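Local coordinates for putative sugar ABC transport system, substrate-binding protein (Bordetella parapertussis, PDB 5IX8) that probably binds a carbohydrate in the periplasm and delivers it to an ABC transporter, at residues Phe29-Tyr35 / Glu252-Gly258; Ala115-Leu119 / Leu260-Ala265. One frame throughout, in Å; residues are numbered along the deposited sequence.

Contact 1. Residues Phe29-Tyr35 / Glu252-Gly258; sequences FYKGIAY and EPGVIMG
Phe29, in the first turn of helix 28-43, meets Glu252 and Met257, the latter a selenomethionine, where two glycine-bearing helices pack with CA-H...O contacts between their backbones. The fold is the two-domain periplasmic binding protein, and helix 254-270 starts right after Pro253, the centre of an inverse gamma turn, in the chain that comes from the sheet of the other domain. The Phe29 ring reaches the second segment because CG stands anti to the backbone N (chi1 179°). Glu252 OE1 lies over one face toward the rim, 3.6 Å from Phe29 CE1, with the carboxylate plane well tilted from the ring. That carboxylate is anchored beyond the ring, OE1 by a salt bridge to Arg158 and OE2 by a hydrogen bond to Ser231, which should help to hold its negative charge. Met257 CE comes in at the ring edge, near its plane, 3.8 Å from Phe29 CE1, and the selenium completes an oblique Met-aromatic contact. At Gly32 the backbones close in: Val255 CA points its hydrogen at Gly32 O over 3.4 Å. Ile33 repeats the pattern twice, its CA giving to Gly254 O at 3.2 Å and its O receiving from Gly258 CA at 3.5 Å. Gly254 and Gly258, one helical turn apart, present bare CA atoms to the carbonyl oxygens of Phe29 and Ile33, and the axes of 29-35 and 254-258 approach to 6.4 Å and cross at -35°. Ile33 CD1 covers the Phe29 face opposite Glu252. Two residues on, Tyr35 packs edge-to-face with Trp316, while on the helix 254-270 side both methyls of Val255 meet its ring, CG1 lying at the ring edge 3.9 Å from Tyr35 CD2.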
loop_
_atom_site.group_PDB
_atom_site.type_symbol
_atom_site.label_atom_id
_atom_site.label_comp_id
_atom_site.label_asym_id
_atom_site.label_seq_id
_atom_site.Cartn_x
_atom_site.Cartn_y
_atom_site.Cartn_z
ATOM N N PHE A 29 3.939 4.636 3.506
ATOM C CA PHE A 29 3.685 3.249 3.127
ATOM C C PHE A 29 4.951 2.578 2.619
ATOM O O PHE A 29 5.447 1.633 3.240
ATOM C CB PHE A 29 2.565 3.173 2.082
ATOM C CG PHE A 29 2.257 1.762 1.629
ATOM C CD1 PHE A 29 1.746 0.831 2.534
ATOM C CD2 PHE A 29 2.539 1.347 0.328
ATOM C CE1 PHE A 29 1.470 -0.489 2.151
ATOM C CE2 PHE A 29 2.242 0.031 -0.082
ATOM C CZ PHE A 29 1.704 -0.886 0.838
ATOM N N TYR A 30 5.463 2.997 1.459
ATOM C CA TYR A 30 6.699 2.354 1.007
ATOM C C TYR A 30 7.850 2.647 1.948
ATOM O O TYR A 30 8.742 1.797 2.122
ATOM C CB TYR A 30 7.090 2.799 -0.412
ATOM C CG TYR A 30 5.967 2.621 -1.415
ATOM C CD1 TYR A 30 5.563 1.347 -1.834
ATOM C CD2 TYR A 30 5.322 3.720 -1.970
ATOM C CE1 TYR A 30 4.513 1.191 -2.754
ATOM C CE2 TYR A 30 4.246 3.546 -2.894
ATOM C CZ TYR A 30 3.875 2.280 -3.275
ATOM O OH TYR A 30 2.846 2.064 -4.151
ATOM N N LYS A 31 7.871 3.843 2.543
ATOM C CA LYS A 31 8.935 4.138 3.499
ATOM C C LYS A 31 8.834 3.220 4.715
ATOM O O LYS A 31 9.853 2.765 5.246
ATOM C CB LYS A 31 8.889 5.629 3.904
ATOM C CG LYS A 31 10.112 6.066 4.682
ATOM C CD LYS A 31 9.963 7.481 5.299
ATOM C CE LYS A 31 9.671 8.481 4.252
ATOM N NZ LYS A 31 9.487 9.869 4.780
ATOM N N GLY A 32 7.606 2.916 5.159
ATOM C CA GLY A 32 7.419 1.906 6.195
ATOM C C GLY A 32 7.941 0.535 5.800
ATOM O O GLY A 32 8.601 -0.152 6.593
ATOM N N ILE A 33 7.612 0.087 4.590
ATOM C CA ILE A 33 8.141 -1.192 4.137
ATOM C C ILE A 33 9.662 -1.184 4.189
ATOM O O ILE A 33 10.291 -2.117 4.719
ATOM C CB ILE A 33 7.633 -1.520 2.725
ATOM C CG1 ILE A 33 6.111 -1.633 2.728
ATOM C CG2 ILE A 33 8.335 -2.774 2.226
ATOM C CD1 ILE A 33 5.548 -1.814 1.341
ATOM N N ALA A 34 10.275 -0.113 3.672
ATOM C CA ALA A 34 11.737 -0.017 3.664
ATOM C C ALA A 34 12.299 -0.028 5.081
ATOM O O ALA A 34 13.262 -0.748 5.353
ATOM C CB ALA A 34 12.198 1.238 2.922
ATOM N N TYR A 35 11.679 0.731 6.002
ATOM C CA TYR A 35 12.098 0.701 7.404
ATOM C C TYR A 35 11.966 -0.712 7.995
ATOM O O TYR A 35 12.866 -1.193 8.700
ATOM C CB TYR A 35 11.280 1.696 8.238
ATOM C CG TYR A 35 11.549 1.478 9.697
ATOM C CD1 TYR A 35 12.771 1.864 10.253
ATOM C CD2 TYR A 35 10.613 0.834 10.517
ATOM C CE1 TYR A 35 13.047 1.596 11.588
ATOM C CE2 TYR A 35 10.884 0.570 11.854
ATOM C CZ TYR A 35 12.112 0.975 12.383
ATOM O OH TYR A 35 12.425 0.767 13.712
ATOM N N GLU A 252 -2.543 0.760 6.608
ATOM C CA GLU A 252 -1.664 -0.018 5.736
ATOM C C GLU A 252 -0.343 -0.219 6.463
ATOM O O GLU A 252 0.492 0.702 6.511
ATOM C CB GLU A 252 -1.465 0.680 4.400
ATOM C CG GLU A 252 -2.773 0.684 3.605
ATOM C CD GLU A 252 -2.600 1.171 2.173
ATOM O OE1 GLU A 252 -1.877 0.514 1.387
ATOM O OE2 GLU A 252 -3.175 2.228 1.830
ATOM N N PRO A 253 -0.143 -1.348 7.090
ATOM C CA PRO A 253 1.001 -1.531 8.003
ATOM C C PRO A 253 2.289 -1.901 7.267
ATOM O O PRO A 253 2.740 -3.036 7.264
ATOM C CB PRO A 253 0.512 -2.658 8.917
ATOM C CG PRO A 253 -0.357 -3.454 8.052
ATOM C CD PRO A 253 -1.087 -2.472 7.168
ATOM N N GLY A 254 2.898 -0.895 6.628
ATOM C CA GLY A 254 4.081 -1.143 5.816
ATOM C C GLY A 254 5.220 -1.724 6.638
ATOM O O GLY A 254 6.001 -2.531 6.138
ATOM N N VAL A 255 5.360 -1.266 7.890
ATOM C CA VAL A 255 6.495 -1.681 8.706
ATOM C C VAL A 255 6.433 -3.179 8.934
ATOM O O VAL A 255 7.419 -3.883 8.729
ATOM C CB VAL A 255 6.528 -0.922 10.042
ATOM C CG1 VAL A 255 7.587 -1.525 10.967
ATOM C CG2 VAL A 255 6.813 0.563 9.817
ATOM N N ILE A 256 5.263 -3.702 9.313
ATOM C CA ILE A 256 5.215 -5.151 9.553
ATOM C C ILE A 256 5.402 -5.921 8.237
ATOM O O ILE A 256 6.007 -7.009 8.232
ATOM C CB ILE A 256 3.944 -5.578 10.328
ATOM C CG1 ILE A 256 4.144 -7.013 10.856
ATOM C CG2 ILE A 256 2.686 -5.500 9.470
ATOM C CD1 ILE A 256 3.106 -7.500 11.825
HETATM N N MSE A 257 4.964 -5.359 7.102
HETATM C CA MSE A 257 5.159 -6.050 5.828
HETATM C C MSE A 257 6.640 -6.202 5.549
HETATM O O MSE A 257 7.086 -7.273 5.114
HETATM C CB MSE A 257 4.509 -5.311 4.667
HETATM C CG MSE A 257 3.008 -5.240 4.738
HETATM SE SE MSE A 257 2.307 -4.163 3.225
HETATM C CE MSE A 257 0.637 -3.695 4.055
ATOM N N GLY A 258 7.407 -5.140 5.834
ATOM C CA GLY A 258 8.851 -5.207 5.636
ATOM C C GLY A 258 9.514 -6.235 6.536
ATOM O O GLY A 258 10.385 -6.981 6.098
#

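Contact 2. Residues Ala115-Leu119 / Leu260-Ala265; sequences AFGVL and LIVQYA
Phe116 and Tyr264 set their rings obliquely, planes 33° apart and centroids 5.8 Å from each other, in a pairing that is neither a stack nor edge-to-face. The closest touch is at the root of the tyrosine side chain, its CB: Phe116 CE2 lies 3.4 Å from Tyr264 CB, and CZ reaches on toward the backbone N of Ala265, 3.9 Å away. With chi1 at 64°, CG of Phe116 sits between the backbone N and the carbonyl carbon, and the ring projects from the strand to the helix. Two residues on, Val118 points the same way. Its CG2 runs obliquely against Ile261 CG1 at 3.7 Å, while CG1 meets Leu260 CB roughly at right angles. This is sheet-helix packing of an alpha/beta domain: strand 116-119, an inner strand of the parallel sheet, runs nearly antiparallel to residues 260-265 of helix 254-270, the two short axes 9.0 Å apart at their closest. Phe289 of the neighbouring strand 288-290 also touches Leu260 and Tyr264. Side chain meets side chain through carbon alone; Tyr264 sends its hydroxyl to Pro276 O in a hydrogen bond, so its polar end is satisfied while the rest of the ring stays in a buried, apolar layer held by shape and dispersion.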
loop_
_atom_site.group_PDB
_atom_site.type_symbol
_atom_site.label_atom_id
_atom_site.label_comp_id
_atom_site.label_asym_id
_atom_site.label_seq_id
_atom_site.Cartn_x
_atom_site.Cartn_y
_atom_site.Cartn_z
ATOM N N ALA A 115 8.555 -14.921 -6.658
ATOM C CA ALA A 115 8.683 -16.068 -5.751
ATOM C C ALA A 115 7.562 -16.083 -4.720
ATOM O O ALA A 115 6.866 -17.100 -4.558
ATOM C CB ALA A 115 10.055 -16.057 -5.070
ATOM N N PHE A 116 7.358 -14.951 -4.032
ATOM C CA PHE A 116 6.220 -14.779 -3.133
ATOM C C PHE A 116 6.070 -13.292 -2.867
ATOM O O PHE A 116 6.925 -12.482 -3.234
ATOM C CB PHE A 116 6.370 -15.552 -1.799
ATOM C CG PHE A 116 7.518 -15.075 -0.944
ATOM C CD1 PHE A 116 8.794 -15.602 -1.116
ATOM C CD2 PHE A 116 7.335 -14.063 -0.011
ATOM C CE1 PHE A 116 9.867 -15.141 -0.329
ATOM C CE2 PHE A 116 8.381 -13.636 0.794
ATOM C CZ PHE A 116 9.652 -14.152 0.623
ATOM N N GLY A 117 4.963 -12.941 -2.222
ATOM C CA GLY A 117 4.698 -11.565 -1.877
ATOM C C GLY A 117 4.222 -11.420 -0.444
ATOM O O GLY A 117 3.770 -12.374 0.192
ATOM N N VAL A 118 4.347 -10.197 0.064
ATOM C CA VAL A 118 3.772 -9.823 1.350
ATOM C C VAL A 118 3.062 -8.516 1.098
ATOM O O VAL A 118 3.711 -7.524 0.740
ATOM C CB VAL A 118 4.831 -9.646 2.457
ATOM C CG1 VAL A 118 4.155 -9.166 3.723
ATOM C CG2 VAL A 118 5.604 -10.957 2.728
ATOM N N LEU A 119 1.738 -8.512 1.247
ATOM C CA LEU A 119 1.000 -7.282 0.932
ATOM C C LEU A 119 -0.300 -7.289 1.722
ATOM O O LEU A 119 -0.299 -7.701 2.881
ATOM C CB LEU A 119 0.806 -7.139 -0.590
ATOM C CG LEU A 119 0.125 -8.254 -1.411
ATOM C CD1 LEU A 119 -0.452 -7.624 -2.685
ATOM C CD2 LEU A 119 1.074 -9.374 -1.811
ATOM N N LEU A 260 8.113 -8.879 7.818
ATOM C CA LEU A 260 7.731 -10.191 7.331
ATOM C C LEU A 260 8.509 -10.579 6.086
ATOM O O LEU A 260 8.879 -11.733 5.934
ATOM C CB LEU A 260 6.232 -10.231 7.056
ATOM C CG LEU A 260 5.358 -10.125 8.291
ATOM C CD1 LEU A 260 3.896 -9.877 7.899
ATOM C CD2 LEU A 260 5.478 -11.377 9.183
ATOM N N ILE A 261 8.775 -9.637 5.188
ATOM C CA ILE A 261 9.581 -9.976 4.010
ATOM C C ILE A 261 10.925 -10.574 4.416
ATOM O O ILE A 261 11.386 -11.573 3.846
ATOM C CB ILE A 261 9.735 -8.724 3.121
ATOM C CG1 ILE A 261 8.393 -8.497 2.368
ATOM C CG2 ILE A 261 10.907 -8.881 2.167
ATOM C CD1 ILE A 261 8.245 -7.091 1.795
ATOM N N VAL A 262 11.577 -9.981 5.410
ATOM C CA VAL A 262 12.861 -10.511 5.873
ATOM C C VAL A 262 12.691 -11.907 6.469
ATOM O O VAL A 262 13.475 -12.834 6.182
ATOM C CB VAL A 262 13.498 -9.538 6.881
ATOM C CG1 VAL A 262 14.734 -10.158 7.544
ATOM C CG2 VAL A 262 13.858 -8.241 6.167
ATOM N N GLN A 263 11.679 -12.080 7.333
ATOM C CA GLN A 263 11.519 -13.378 7.991
ATOM C C GLN A 263 11.140 -14.475 6.996
ATOM O O GLN A 263 11.562 -15.636 7.150
ATOM C CB GLN A 263 10.479 -13.278 9.112
ATOM C CG GLN A 263 11.008 -12.440 10.292
ATOM C CD GLN A 263 12.161 -13.145 10.991
ATOM O OE1 GLN A 263 12.246 -14.365 10.962
ATOM N NE2 GLN A 263 13.068 -12.382 11.599
ATOM N N TYR A 264 10.343 -14.129 5.977
ATOM C CA TYR A 264 9.993 -15.099 4.944
ATOM C C TYR A 264 11.199 -15.420 4.072
ATOM O O TYR A 264 11.414 -16.594 3.700
ATOM C CB TYR A 264 8.845 -14.566 4.059
ATOM C CG TYR A 264 7.434 -14.731 4.605
ATOM C CD1 TYR A 264 7.069 -14.212 5.860
ATOM C CD2 TYR A 264 6.464 -15.404 3.854
ATOM C CE1 TYR A 264 5.792 -14.381 6.349
ATOM C CE2 TYR A 264 5.158 -15.577 4.327
ATOM C CZ TYR A 264 4.831 -15.070 5.570
ATOM O OH TYR A 264 3.547 -15.236 6.039
ATOM N N ALA A 265 11.985 -14.386 3.720
ATOM C CA ALA A 265 13.155 -14.606 2.860
ATOM C C ALA A 265 14.173 -15.537 3.525
ATOM O O ALA A 265 14.769 -16.395 2.845
ATOM C CB ALA A 265 13.819 -13.272 2.489
#

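Overall arrangement
Helix 254-270 serves both contacts, offering its first turn to helix 28-43 in contact 1 and the following turns to strand 116-119 in contact 2. Both are buried, with centres about 12 Å apart, but contact 1 lies nearer the centre of the chain, about 8 Å from it against about 15 Å. Their chemistry follows their place. Near the junction with the other domain, glycines bring backbones together and a charged carboxylate lies beside an aromatic ring; against the parallel sheet, mainly apolar side chains fill a wider spacing. Met257 joins the two: its O packs on Val118 CG1 at 3.8 Å, and its SE lies 4.1 Å from Leu119 CA.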